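Local coordinates for protein beta sliding clamp (Bartonella birtlesii LL-WM9, PDB 6PTR) that probably tethers DNA polymerases and other proteins to DNA as a ring-shaped head-to-tail homodimer, giving replication its processivity, at residues G132-R137 with K237-L242; A54-L59 with P210-G215; I168-V173 with L178-V183. All blocks are in the same frame, centred on the assembly; numbering follows the deposited sequence.

Contact 1: residues G132-R137 with K237-L242; sequences GQFGCR and KIRFSL. With EDO (1,2-ethanediol), chain Q.
G132 is linked to R239 by two waters. Water 2 accepts from G132 N and from R239 NH1, at 2.9 Å from NH1, and lies at the guanidinium edge in its plane. Water 1 donates to G132 O at 2.6 Å and reaches R239 NH1 by a weak bond. No direct hydrogen bond joins the two segments. F134 makes the main contact. Its chi1 of -52° swings the ring towards R239, and the two side chains meet at about a right angle. The ring touches with its rim, not its face. F134 CZ sits 3.8 Å above the R239 guanidinium plane, over its centre, and F134 CE2 comes within 3.6 Å of R239 NH1. The planes are 67° apart. R239 NE is hydrogen-bonded to T248 OG1. F134 CE1 lies 4.3 Å from K237 CB. K237 NZ donates at 3.1 Å to O2 of an ethanediol, probably from the crystallisation liquor. G135 and C136 both face L233 in a classic beta bulge. The loop leading into the outermost strand 136-141 thus folds back over inner strands 228-233 and 237-242 of an antiparallel sheet that crosses the junction of two clamp domains, as in the beta sliding clamp family.

Contact 2: residues A54-L59 with P210-G215; sequences ATDLDL and PRKAVG. With EDO (1,2-ethanediol), chain Q.
D56 carries CG between its backbone N and carbonyl carbon (chi1 68°), and K212 carries CG anti to its N with the rest of the chain extended. The two side chains come from opposite directions and meet in a salt bridge. K212 NZ lies 2.6 Å from D56 OD2, on the anti side and 28° out of the carboxylate plane. K212 NZ is shared with E30 in a second salt bridge and with V28 O. The other carboxylate oxygen holds the loop. D56 OD1 accepts from L59 N at 2.8 Å, nearly along its C-O axis, which makes an Asx motif. D58 N donates to D56 OD1, also at 2.8 Å, and makes an Asx turn. An ST turn precedes them, in which L57 N donates to T55 OG1 at 2.9 Å. Together they shape the connection between strands 49-55 and 59-69. Two bonds to D56 OD1 restrict rotation of the carboxylate and present OD2 to the lysine. D56 and L59 of the N-terminal domain here meet K212 and A213 of the central domain. P210 is the N-cap of helix 211-221. Beside the salt bridge the contact is apolar. L59 CD2 rests 3.9 Å from A213 CA, while L59 CD1 meets A213 CB at 4.1 Å.

Contact 3: residues I168-V173 with L178-V183; sequences IYFHIV and LKLRLV
H171 lays one face of its imidazole over the aliphatic part of R181. R181 CB makes a CH-pi contact 4.1 Å from the H171 ring centroid, and R181 CG lies 3.5 Å from H171 CE1. The opposite face is covered by Y169 CE2, over the ring centre. H171 CG stands between its backbone N and carbonyl carbon (chi1 64°), which turns H171 ND1 back to Y169 O at 3.1 Å. That donor lies above the carbonyl plane. V183 N reaches the same oxygen from the other face. H171 NE2 and R181 NH1 both bond to Y259 OH, and R181 NE forms a salt bridge with D194. The bonds from H171 ND1 and NE2, with the packing on both faces, fix the imidazole's rotation. V173 CG2 packs over one face of the R181 guanidinium, 3.6 Å from R181 NH1. V173 CB also meets K179 CB.

F170, I172, L180 and L182 point to the other side of the sheet. L180 CD1 sits over the centre of the F170 ring in a CH-pi contact, 12° off the ring normal. L182 lies alongside F170, pointing the same way, with L182 CD1 3.8 Å from F170 CD1. I172 CD1 also touches L180 CD1, and I172 CG2 meets L178 CD2 at 3.6 Å. At the other end I168 CG2 packs on L182 CB, also at 3.6 Å.

Backbone bonds run both ways between Y169 and V183, H171 and R181, and V173 and K179. F170-L182 and I172-L180 are the non-hydrogen-bonded pairs. The strands run antiparallel, 146° between directions. This is a beta hairpin in the antiparallel sheet shared by the central and C-terminal domains, with helices 142-152 and 211-221 against the I168 and L182 side.

How the contacts relate
All three contacts involve the central domain. Contact 2 ties it to the N-terminal domain, and contact 1 to the loop before strand 136-141. Their centres are 14 Å apart and their nearest atoms about 5 Å. Both reach the sheet shared by these two domains. Both touch one ethanediol, probably from the crystallisation liquor, bonded to K237 in contact 1 and weakly to L57 in contact 2. Contact 3 belongs to the next sheet, which continues into the C-terminal domain. Its centre is 20 Å from that of contact 2, yet V214 CG2 packs on I168 CD1 at 3.8 Å. Contacts 1 and 3 do not touch: centres 16 Å apart, nearest atoms about 5 Å.

Contact 1: residues G132-R137 with K237-L242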
ATOM      1  N   GLY C 132      28.641 -11.850  24.322  1.00 45.63           N
ATOM      2  CA  GLY C 132      27.541 -12.559  24.952  1.00 48.58           C
ATOM      3  C   GLY C 132      28.058 -13.681  25.834  1.00 44.28           C
ATOM      4  O   GLY C 132      29.006 -14.385  25.481  1.00 46.45           O
ATOM      5  N   GLN C 133      27.438 -13.835  27.003  1.00 36.71           N
ATOM      6  CA  GLN C 133      27.696 -14.966  27.891  1.00 38.49           C
ATOM      7  C   GLN C 133      26.404 -15.769  28.018  1.00 41.06           C
ATOM      8  O   GLN C 133      25.440 -15.306  28.636  1.00 39.88           O
ATOM      9  CB  GLN C 133      28.189 -14.484  29.255  1.00 45.86           C
ATOM     10  N   PHE C 134      26.379 -16.968  27.444  1.00 33.10           N
ATOM     11  CA  PHE C 134      25.166 -17.776  27.369  1.00 38.59           C
ATOM     12  C   PHE C 134      25.359 -19.109  28.075  1.00 44.84           C
ATOM     13  O   PHE C 134      26.342 -19.817  27.825  1.00 53.87           O
ATOM     14  CB  PHE C 134      24.765 -18.010  25.918  1.00 30.63           C
ATOM     15  CG  PHE C 134      24.684 -16.757  25.111  1.00 32.12           C
ATOM     16  CD1 PHE C 134      23.560 -15.940  25.179  1.00 35.43           C
ATOM     17  CD2 PHE C 134      25.725 -16.380  24.278  1.00 34.46           C
ATOM     18  CE1 PHE C 134      23.478 -14.774  24.429  1.00 31.17           C
ATOM     19  CE2 PHE C 134      25.642 -15.223  23.520  1.00 35.23           C
ATOM     20  CZ  PHE C 134      24.519 -14.416  23.599  1.00 36.46           C
ATOM     21  N   GLY C 135      24.402 -19.467  28.929  1.00 39.58           N
ATOM     22  CA  GLY C 135      24.476 -20.731  29.629  1.00 37.53           C
ATOM     23  C   GLY C 135      23.915 -21.916  28.883  1.00 38.34           C
ATOM     24  O   GLY C 135      24.106 -23.055  29.314  1.00 39.29           O
ATOM     25  N   CYS C 136      23.213 -21.672  27.778  1.00 34.26           N
ATOM     26  CA  CYS C 136      22.539 -22.712  27.015  1.00 33.06           C
ATOM     27  C   CYS C 136      22.834 -22.487  25.542  1.00 33.67           C
ATOM     28  O   CYS C 136      22.754 -21.354  25.064  1.00 32.95           O
ATOM     29  CB  CYS C 136      21.026 -22.686  27.274  1.00 34.33           C
ATOM     30  SG  CYS C 136      20.047 -23.886  26.328  1.00 39.95           S
ATOM     31  N   ARG C 137      23.169 -23.559  24.830  1.00 29.46           N
ATOM     32  CA  ARG C 137      23.513 -23.471  23.416  1.00 31.10           C
ATOM     33  C   ARG C 137      23.062 -24.756  22.740  1.00 33.97           C
ATOM     34  O   ARG C 137      23.409 -25.847  23.197  1.00 34.38           O
ATOM     35  CB  ARG C 137      25.020 -23.262  23.239  1.00 32.79           C
ATOM     36  CG  ARG C 137      25.533 -23.245  21.783  1.00 31.79           C
ATOM     37  CD  ARG C 137      26.991 -22.804  21.752  1.00 33.74           C
ATOM     38  NE  ARG C 137      27.514 -22.653  20.397  1.00 39.36           N
ATOM     39  CZ  ARG C 137      28.011 -23.653  19.678  1.00 45.26           C
ATOM     40  NH1 ARG C 137      28.040 -24.879  20.184  1.00 48.82           N
ATOM     41  NH2 ARG C 137      28.473 -23.429  18.452  1.00 46.60           N
ATOM     42  N   LYS C 237      19.383 -12.577  27.741  1.00 26.82           N
ATOM     43  CA  LYS C 237      19.514 -12.360  26.300  1.00 22.20           C
ATOM     44  C   LYS C 237      19.387 -13.673  25.545  1.00 22.77           C
ATOM     45  O   LYS C 237      19.670 -14.745  26.074  1.00 23.50           O
ATOM     46  CB  LYS C 237      20.873 -11.727  25.915  1.00 29.85           C
ATOM     47  CG  LYS C 237      21.039 -10.257  26.291  1.00 39.21           C
ATOM     48  CD  LYS C 237      22.346  -9.724  25.698  1.00 51.72           C
ATOM     49  CE  LYS C 237      22.476  -8.212  25.816  1.00 58.07           C
ATOM     50  NZ  LYS C 237      23.668  -7.727  25.060  1.00 61.91           N
ATOM     51  N   ILE C 238      18.983 -13.578  24.284  1.00 21.29           N
ATOM     52  CA  ILE C 238      18.929 -14.733  23.400  1.00 19.71           C
ATOM     53  C   ILE C 238      19.552 -14.335  22.072  1.00 21.84           C
ATOM     54  O   ILE C 238      19.460 -13.178  21.651  1.00 21.97           O
ATOM     55  CB  ILE C 238      17.484 -15.246  23.212  1.00 19.45           C
ATOM     56  CG1 ILE C 238      17.473 -16.557  22.429  1.00 20.34           C
ATOM     57  CG2 ILE C 238      16.599 -14.193  22.510  1.00 19.37           C
ATOM     58  CD1 ILE C 238      16.083 -17.269  22.511  1.00 21.77           C
ATOM     59  N   ARG C 239      20.231 -15.282  21.440  1.00 20.27           N
ATOM     60  CA  ARG C 239      20.956 -15.024  20.200  1.00 20.58           C
ATOM     61  C   ARG C 239      20.629 -16.129  19.216  1.00 24.10           C
ATOM     62  O   ARG C 239      20.624 -17.311  19.586  1.00 24.47           O
ATOM     63  CB  ARG C 239      22.460 -14.961  20.433  1.00 21.98           C
ATOM     64  CG  ARG C 239      23.269 -14.858  19.143  1.00 22.49           C
ATOM     65  CD  ARG C 239      24.744 -14.641  19.432  1.00 25.64           C
ATOM     66  NE  ARG C 239      24.982 -13.294  19.946  1.00 24.67           N
ATOM     67  CZ  ARG C 239      26.127 -12.880  20.484  1.00 32.30           C
ATOM     68  NH1 ARG C 239      27.159 -13.712  20.594  1.00 28.81           N
ATOM     69  NH2 ARG C 239      26.235 -11.626  20.921  1.00 29.79           N
ATOM     70  N   PHE C 240      20.337 -15.738  17.975  1.00 20.06           N
ATOM     71  CA  PHE C 240      20.094 -16.677  16.889  1.00 20.50           C
ATOM     72  C   PHE C 240      21.153 -16.430  15.830  1.00 21.11           C
ATOM     73  O   PHE C 240      21.234 -15.325  15.283  1.00 22.56           O
ATOM     74  CB  PHE C 240      18.708 -16.486  16.273  1.00 20.01           C
ATOM     75  CG  PHE C 240      17.588 -16.632  17.236  1.00 19.37           C
ATOM     76  CD1 PHE C 240      17.180 -15.558  18.021  1.00 25.10           C
ATOM     77  CD2 PHE C 240      16.904 -17.834  17.342  1.00 21.20           C
ATOM     78  CE1 PHE C 240      16.136 -15.690  18.913  1.00 24.37           C
ATOM     79  CE2 PHE C 240      15.837 -17.962  18.237  1.00 21.48           C
ATOM     80  CZ  PHE C 240      15.467 -16.898  19.025  1.00 21.22           C
ATOM     81  N   SER C 241      21.937 -17.454  15.522  1.00 22.23           N
ATOM     82  CA  SER C 241      22.952 -17.354  14.480  1.00 23.27           C
ATOM     83  C   SER C 241      22.560 -18.282  13.341  1.00 28.42           C
ATOM     84  O   SER C 241      22.351 -19.478  13.547  1.00 25.79           O
ATOM     85  CB  SER C 241      24.341 -17.710  15.019  1.00 27.08           C
ATOM     86  OG  SER C 241      24.699 -16.819  16.062  1.00 24.40           O
ATOM     87  N   LEU C 242      22.439 -17.734  12.140  1.00 24.85           N
ATOM     88  CA  LEU C 242      22.091 -18.587  11.014  1.00 26.88           C
ATOM     89  C   LEU C 242      22.661 -17.943   9.764  1.00 37.43           C
ATOM     90  O   LEU C 242      22.583 -16.724   9.608  1.00 30.64           O
ATOM     91  CB  LEU C 242      20.571 -18.790  10.900  1.00 29.81           C
ATOM     92  CG  LEU C 242      19.601 -17.624  10.728  1.00 35.26           C
ATOM     93  CD1 LEU C 242      18.245 -18.183  10.309  1.00 35.80           C
ATOM     94  CD2 LEU C 242      19.438 -16.785  12.004  1.00 32.70           C
TER
HETATM   95  C1  EDO Q 501      21.026  -6.578  22.528  1.00 52.50           C
HETATM   96  O1  EDO Q 501      20.915  -5.805  23.730  1.00 53.36           O
HETATM   97  C2  EDO Q 501      22.226  -6.077  21.737  1.00 64.14           C
HETATM   98  O2  EDO Q 501      23.383  -6.856  22.064  1.00 72.09           O
HETATM   99  O   HOH W   1      29.414 -14.528  22.953  1.00 44.06           O
HETATM  100  O   HOH W   2      29.450 -12.119  21.459  1.00 52.55           O

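Contact 2: residues A54-L59 with P210-G215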
ATOM      1  N   ALA C  54      23.112  -3.178  12.879  1.00 17.51           N
ATOM      2  CA  ALA C  54      22.113  -2.187  13.266  1.00 17.35           C
ATOM      3  C   ALA C  54      21.535  -2.605  14.608  1.00 18.82           C
ATOM      4  O   ALA C  54      21.553  -3.784  14.950  1.00 19.72           O
ATOM      5  CB  ALA C  54      20.973  -2.059  12.227  1.00 18.40           C
ATOM      6  N   THR C  55      21.010  -1.636  15.367  1.00 18.52           N
ATOM      7  CA  THR C  55      20.490  -1.957  16.693  1.00 18.34           C
ATOM      8  C   THR C  55      19.450  -0.913  17.064  1.00 20.49           C
ATOM      9  O   THR C  55      19.489   0.221  16.583  1.00 21.20           O
ATOM     10  CB  THR C  55      21.588  -1.997  17.776  1.00 20.57           C
ATOM     11  OG1 THR C  55      21.023  -2.427  19.025  1.00 23.85           O
ATOM     12  CG2 THR C  55      22.192  -0.617  17.987  1.00 22.38           C
ATOM     13  N   ASP C  56      18.490  -1.315  17.892  1.00 20.98           N
ATOM     14  CA  ASP C  56      17.658  -0.341  18.583  1.00 20.29           C
ATOM     15  C   ASP C  56      17.881  -0.374  20.096  1.00 21.74           C
ATOM     16  O   ASP C  56      17.048   0.139  20.849  1.00 23.58           O
ATOM     17  CB  ASP C  56      16.184  -0.557  18.233  1.00 22.81           C
ATOM     18  CG  ASP C  56      15.619  -1.860  18.781  1.00 25.55           C
ATOM     19  OD1 ASP C  56      16.295  -2.570  19.547  1.00 23.63           O
ATOM     20  OD2 ASP C  56      14.457  -2.161  18.434  1.00 30.39           O
ATOM     21  N   LEU C  57      18.988  -0.976  20.535  1.00 20.70           N
ATOM     22  CA  LEU C  57      19.414  -1.192  21.925  1.00 21.30           C
ATOM     23  C   LEU C  57      18.734  -2.398  22.568  1.00 22.34           C
ATOM     24  O   LEU C  57      19.251  -2.933  23.556  1.00 32.91           O
ATOM     25  CB  LEU C  57      19.195   0.054  22.801  1.00 24.45           C
ATOM     26  CG  LEU C  57      19.952   1.307  22.351  1.00 26.57           C
ATOM     27  CD1 LEU C  57      19.679   2.454  23.310  1.00 26.50           C
ATOM     28  CD2 LEU C  57      21.437   1.010  22.237  1.00 26.84           C
ATOM     29  N   ASP C  58      17.594  -2.840  22.042  1.00 23.73           N
ATOM     30  CA  ASP C  58      16.967  -4.072  22.524  1.00 23.70           C
ATOM     31  C   ASP C  58      17.291  -5.267  21.639  1.00 25.84           C
ATOM     32  O   ASP C  58      17.466  -6.381  22.135  1.00 26.96           O
ATOM     33  CB  ASP C  58      15.443  -3.919  22.601  1.00 29.01           C
ATOM     34  CG  ASP C  58      15.014  -2.905  23.637  1.00 41.13           C
ATOM     35  OD1 ASP C  58      15.745  -2.737  24.630  1.00 37.30           O
ATOM     36  OD2 ASP C  58      13.951  -2.278  23.450  1.00 44.46           O
ATOM     37  N   LEU C  59      17.381  -5.028  20.346  1.00 21.41           N
ATOM     38  CA  LEU C  59      17.667  -6.034  19.335  1.00 20.84           C
ATOM     39  C   LEU C  59      18.830  -5.537  18.498  1.00 21.83           C
ATOM     40  O   LEU C  59      18.850  -4.378  18.083  1.00 20.68           O
ATOM     41  CB  LEU C  59      16.446  -6.263  18.430  1.00 23.02           C
ATOM     42  CG  LEU C  59      16.579  -7.229  17.245  1.00 27.30           C
ATOM     43  CD1 LEU C  59      16.909  -8.641  17.736  1.00 22.72           C
ATOM     44  CD2 LEU C  59      15.252  -7.226  16.442  1.00 29.67           C
ATOM     45  N   PRO C 210      10.992 -11.273  22.749  1.00 18.02           N
ATOM     46  CA  PRO C 210      10.156 -10.111  22.390  1.00 19.51           C
ATOM     47  C   PRO C 210       9.583 -10.188  20.979  1.00 16.80           C
ATOM     48  O   PRO C 210      10.201 -10.732  20.054  1.00 20.47           O
ATOM     49  CB  PRO C 210      11.119  -8.921  22.518  1.00 22.17           C
ATOM     50  CG  PRO C 210      12.234  -9.433  23.396  1.00 20.89           C
ATOM     51  CD  PRO C 210      12.369 -10.887  23.098  1.00 20.15           C
ATOM     52  N   ARG C 211       8.376  -9.632  20.847  1.00 17.40           N
ATOM     53  CA  ARG C 211       7.662  -9.551  19.576  1.00 22.33           C
ATOM     54  C   ARG C 211       8.527  -9.027  18.429  1.00 24.01           C
ATOM     55  O   ARG C 211       8.486  -9.576  17.320  1.00 20.82           O
ATOM     56  CB  ARG C 211       6.427  -8.661  19.768  1.00 32.38           C
ATOM     57  CG  ARG C 211       5.589  -8.457  18.538  1.00 43.24           C
ATOM     58  CD  ARG C 211       4.221  -7.896  18.903  1.00 46.25           C
ATOM     59  NE  ARG C 211       4.301  -6.746  19.801  1.00 49.13           N
ATOM     60  CZ  ARG C 211       4.386  -5.488  19.389  1.00 58.08           C
ATOM     61  NH1 ARG C 211       4.443  -4.500  20.271  1.00 66.51           N
ATOM     62  NH2 ARG C 211       4.421  -5.215  18.090  1.00 56.78           N
ATOM     63  N   LYS C 212       9.328  -7.977  18.665  1.00 21.39           N
ATOM     64  CA  LYS C 212      10.119  -7.424  17.557  1.00 21.70           C
ATOM     65  C   LYS C 212      11.171  -8.409  17.065  1.00 20.05           C
ATOM     66  O   LYS C 212      11.381  -8.540  15.851  1.00 21.72           O
ATOM     67  CB  LYS C 212      10.790  -6.103  17.949  1.00 22.05           C
ATOM     68  CG  LYS C 212      11.683  -5.517  16.810  1.00 23.31           C
ATOM     69  CD  LYS C 212      12.075  -4.087  17.107  1.00 28.17           C
ATOM     70  CE  LYS C 212      12.774  -3.416  15.900  1.00 22.71           C
ATOM     71  NZ  LYS C 212      13.166  -2.029  16.188  1.00 25.56           N
ATOM     72  N   ALA C 213      11.880  -9.078  17.989  1.00 20.23           N
ATOM     73  CA  ALA C 213      12.853 -10.089  17.593  1.00 20.03           C
ATOM     74  C   ALA C 213      12.175 -11.201  16.813  1.00 22.34           C
ATOM     75  O   ALA C 213      12.693 -11.653  15.776  1.00 19.91           O
ATOM     76  CB  ALA C 213      13.563 -10.661  18.827  1.00 21.25           C
ATOM     77  N   VAL C 214      11.007 -11.650  17.284  1.00 17.70           N
ATOM     78  CA  VAL C 214      10.274 -12.679  16.557  1.00 21.18           C
ATOM     79  C   VAL C 214       9.989 -12.209  15.141  1.00 21.81           C
ATOM     80  O   VAL C 214      10.183 -12.953  14.180  1.00 19.35           O
ATOM     81  CB  VAL C 214       8.971 -13.053  17.284  1.00 21.02           C
ATOM     82  CG1 VAL C 214       8.131 -13.959  16.389  1.00 22.65           C
ATOM     83  CG2 VAL C 214       9.286 -13.736  18.615  1.00 17.98           C
ATOM     84  N   GLY C 215       9.548 -10.961  14.995  1.00 19.11           N
ATOM     85  CA  GLY C 215       9.167 -10.466  13.681  1.00 22.35           C
ATOM     86  C   GLY C 215      10.342 -10.356  12.728  1.00 24.79           C
ATOM     87  O   GLY C 215      10.234 -10.704  11.547  1.00 20.00           O
TER
HETATM   88  C1  EDO Q 501      21.026  -6.578  22.528  1.00 52.50           C
HETATM   89  O1  EDO Q 501      20.915  -5.805  23.730  1.00 53.36           O
HETATM   90  C2  EDO Q 501      22.226  -6.077  21.737  1.00 64.14           C
HETATM   91  O2  EDO Q 501      23.383  -6.856  22.064  1.00 72.09           O

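Contact 3: residues I168-V173 with L178-V183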
ATOM      1  N   ILE C 168       6.957 -14.429  22.813  1.00 14.24           N
ATOM      2  CA  ILE C 168       6.666 -15.859  22.791  1.00 14.91           C
ATOM      3  C   ILE C 168       7.370 -16.515  23.963  1.00 19.01           C
ATOM      4  O   ILE C 168       8.559 -16.271  24.197  1.00 18.18           O
ATOM      5  CB  ILE C 168       7.119 -16.508  21.474  1.00 16.76           C
ATOM      6  CG1 ILE C 168       6.287 -15.993  20.308  1.00 20.57           C
ATOM      7  CG2 ILE C 168       7.029 -18.048  21.580  1.00 17.66           C
ATOM      8  CD1 ILE C 168       6.747 -16.582  18.954  1.00 21.05           C
ATOM      9  N   TYR C 169       6.653 -17.350  24.693  1.00 16.95           N
ATOM     10  CA  TYR C 169       7.242 -18.038  25.840  1.00 17.58           C
ATOM     11  C   TYR C 169       7.890 -19.313  25.322  1.00 19.08           C
ATOM     12  O   TYR C 169       7.193 -20.241  24.917  1.00 18.81           O
ATOM     13  CB  TYR C 169       6.181 -18.335  26.891  1.00 17.14           C
ATOM     14  CG  TYR C 169       6.709 -18.993  28.154  1.00 18.76           C
ATOM     15  CD1 TYR C 169       7.849 -18.509  28.785  1.00 19.76           C
ATOM     16  CD2 TYR C 169       6.077 -20.108  28.707  1.00 21.23           C
ATOM     17  CE1 TYR C 169       8.351 -19.118  29.957  1.00 19.12           C
ATOM     18  CE2 TYR C 169       6.566 -20.704  29.873  1.00 20.68           C
ATOM     19  CZ  TYR C 169       7.689 -20.197  30.482  1.00 19.13           C
ATOM     20  OH  TYR C 169       8.178 -20.785  31.618  1.00 24.35           O
ATOM     21  N   PHE C 170       9.226 -19.362  25.390  1.00 15.83           N
ATOM     22  CA  PHE C 170      10.091 -20.373  24.782  1.00 20.79           C
ATOM     23  C   PHE C 170      10.619 -21.197  25.951  1.00 22.19           C
ATOM     24  O   PHE C 170      11.356 -20.661  26.779  1.00 19.44           O
ATOM     25  CB  PHE C 170      11.198 -19.612  24.045  1.00 19.99           C
ATOM     26  CG  PHE C 170      12.170 -20.438  23.221  1.00 22.06           C
ATOM     27  CD1 PHE C 170      11.899 -20.737  21.901  1.00 24.64           C
ATOM     28  CD2 PHE C 170      13.430 -20.727  23.715  1.00 26.35           C
ATOM     29  CE1 PHE C 170      12.826 -21.414  21.124  1.00 24.73           C
ATOM     30  CE2 PHE C 170      14.368 -21.411  22.928  1.00 25.38           C
ATOM     31  CZ  PHE C 170      14.047 -21.747  21.638  1.00 26.22           C
ATOM     32  N   HIS C 171      10.193 -22.465  26.070  1.00 20.35           N
ATOM     33  CA  HIS C 171      10.443 -23.203  27.308  1.00 20.45           C
ATOM     34  C   HIS C 171      10.425 -24.705  27.063  1.00 23.22           C
ATOM     35  O   HIS C 171       9.949 -25.190  26.033  1.00 24.20           O
ATOM     36  CB  HIS C 171       9.408 -22.803  28.394  1.00 21.78           C
ATOM     37  CG  HIS C 171       7.984 -23.155  28.062  1.00 20.54           C
ATOM     38  ND1 HIS C 171       7.292 -22.581  27.017  1.00 19.19           N
ATOM     39  CD2 HIS C 171       7.110 -23.998  28.672  1.00 21.89           C
ATOM     40  CE1 HIS C 171       6.054 -23.055  26.990  1.00 20.81           C
ATOM     41  NE2 HIS C 171       5.917 -23.915  27.990  1.00 20.92           N
ATOM     42  N   ILE C 172      10.927 -25.448  28.066  1.00 22.99           N
ATOM     43  CA  ILE C 172      11.013 -26.899  28.043  1.00 25.11           C
ATOM     44  C   ILE C 172       9.864 -27.480  28.845  1.00 31.31           C
ATOM     45  O   ILE C 172       9.497 -26.952  29.905  1.00 29.34           O
ATOM     46  CB  ILE C 172      12.363 -27.376  28.611  1.00 27.90           C
ATOM     47  CG1 ILE C 172      13.512 -26.863  27.737  1.00 34.71           C
ATOM     48  CG2 ILE C 172      12.412 -28.885  28.725  1.00 43.66           C
ATOM     49  CD1 ILE C 172      13.303 -27.100  26.268  1.00 33.60           C
ATOM     50  N   VAL C 173       9.315 -28.585  28.353  1.00 25.65           N
ATOM     51  CA  VAL C 173       8.237 -29.311  29.021  1.00 25.73           C
ATOM     52  C   VAL C 173       8.784 -30.692  29.331  1.00 38.99           C
ATOM     53  O   VAL C 173       9.076 -31.473  28.415  1.00 38.02           O
ATOM     54  CB  VAL C 173       6.969 -29.401  28.162  1.00 27.74           C
ATOM     55  CG1 VAL C 173       5.906 -30.234  28.890  1.00 37.06           C
ATOM     56  CG2 VAL C 173       6.438 -28.021  27.848  1.00 36.22           C
ATOM     57  N   LEU C 178      11.565 -35.016  26.671  1.00 42.53           N
ATOM     58  CA  LEU C 178      11.613 -33.560  26.746  1.00 43.47           C
ATOM     59  C   LEU C 178      11.010 -32.949  25.492  1.00 34.82           C
ATOM     60  O   LEU C 178      11.293 -33.384  24.374  1.00 40.16           O
ATOM     61  CB  LEU C 178      13.053 -33.058  26.897  1.00 53.53           C
ATOM     62  CG  LEU C 178      13.734 -32.992  28.264  1.00 56.76           C
ATOM     63  CD1 LEU C 178      15.026 -32.188  28.151  1.00 55.43           C
ATOM     64  CD2 LEU C 178      12.808 -32.385  29.292  1.00 53.96           C
ATOM     65  N   LYS C 179      10.174 -31.936  25.688  1.00 33.35           N
ATOM     66  CA  LYS C 179       9.633 -31.137  24.604  1.00 29.85           C
ATOM     67  C   LYS C 179      10.193 -29.728  24.687  1.00 33.46           C
ATOM     68  O   LYS C 179      10.415 -29.209  25.782  1.00 31.99           O
ATOM     69  CB  LYS C 179       8.102 -31.082  24.661  1.00 28.66           C
ATOM     70  CG  LYS C 179       7.431 -32.425  24.423  1.00 37.23           C
ATOM     71  CD  LYS C 179       5.929 -32.244  24.204  1.00 43.86           C
ATOM     72  CE  LYS C 179       5.248 -33.556  23.868  1.00 57.71           C
ATOM     73  NZ  LYS C 179       4.673 -34.212  25.075  1.00 62.47           N
ATOM     74  N   LEU C 180      10.440 -29.126  23.529  1.00 25.14           N
ATOM     75  CA  LEU C 180      10.632 -27.687  23.416  1.00 23.29           C
ATOM     76  C   LEU C 180       9.316 -27.102  22.944  1.00 24.91           C
ATOM     77  O   LEU C 180       8.761 -27.565  21.946  1.00 25.16           O
ATOM     78  CB  LEU C 180      11.742 -27.345  22.423  1.00 29.38           C
ATOM     79  CG  LEU C 180      11.846 -25.872  22.003  1.00 26.26           C
ATOM     80  CD1 LEU C 180      12.265 -24.978  23.170  1.00 27.92           C
ATOM     81  CD2 LEU C 180      12.847 -25.760  20.841  1.00 30.95           C
ATOM     82  N   ARG C 181       8.801 -26.115  23.682  1.00 22.53           N
ATOM     83  CA  ARG C 181       7.473 -25.582  23.433  1.00 20.65           C
ATOM     84  C   ARG C 181       7.541 -24.077  23.270  1.00 19.46           C
ATOM     85  O   ARG C 181       8.331 -23.398  23.937  1.00 20.90           O
ATOM     86  CB  ARG C 181       6.501 -25.951  24.580  1.00 21.82           C
ATOM     87  CG  ARG C 181       5.116 -25.333  24.468  1.00 18.98           C
ATOM     88  CD  ARG C 181       4.237 -25.913  25.601  1.00 21.48           C
ATOM     89  NE  ARG C 181       3.808 -27.299  25.358  1.00 21.98           N
ATOM     90  CZ  ARG C 181       3.154 -28.041  26.242  1.00 28.09           C
ATOM     91  NH1 ARG C 181       2.874 -27.548  27.449  1.00 28.59           N
ATOM     92  NH2 ARG C 181       2.784 -29.278  25.932  1.00 30.57           N
ATOM     93  N   LEU C 182       6.720 -23.558  22.370  1.00 21.61           N
ATOM     94  CA  LEU C 182       6.501 -22.131  22.228  1.00 18.95           C
ATOM     95  C   LEU C 182       5.026 -21.875  22.430  1.00 18.76           C
ATOM     96  O   LEU C 182       4.207 -22.590  21.852  1.00 17.75           O
ATOM     97  CB  LEU C 182       6.895 -21.607  20.841  1.00 17.42           C
ATOM     98  CG  LEU C 182       8.386 -21.496  20.513  1.00 19.29           C
ATOM     99  CD1 LEU C 182       9.050 -22.839  20.478  1.00 22.15           C
ATOM    100  CD2 LEU C 182       8.528 -20.801  19.166  1.00 19.17           C
ATOM    101  N   VAL C 183       4.710 -20.866  23.250  1.00 18.22           N
ATOM    102  CA  VAL C 183       3.338 -20.420  23.495  1.00 14.89           C
ATOM    103  C   VAL C 183       3.265 -18.918  23.277  1.00 16.49           C
ATOM    104  O   VAL C 183       4.139 -18.156  23.722  1.00 18.06           O
ATOM    105  CB  VAL C 183       2.850 -20.789  24.913  1.00 15.12           C
ATOM    106  CG1 VAL C 183       1.473 -20.133  25.195  1.00 16.09           C
ATOM    107  CG2 VAL C 183       2.738 -22.305  25.071  1.00 17.70           C
TER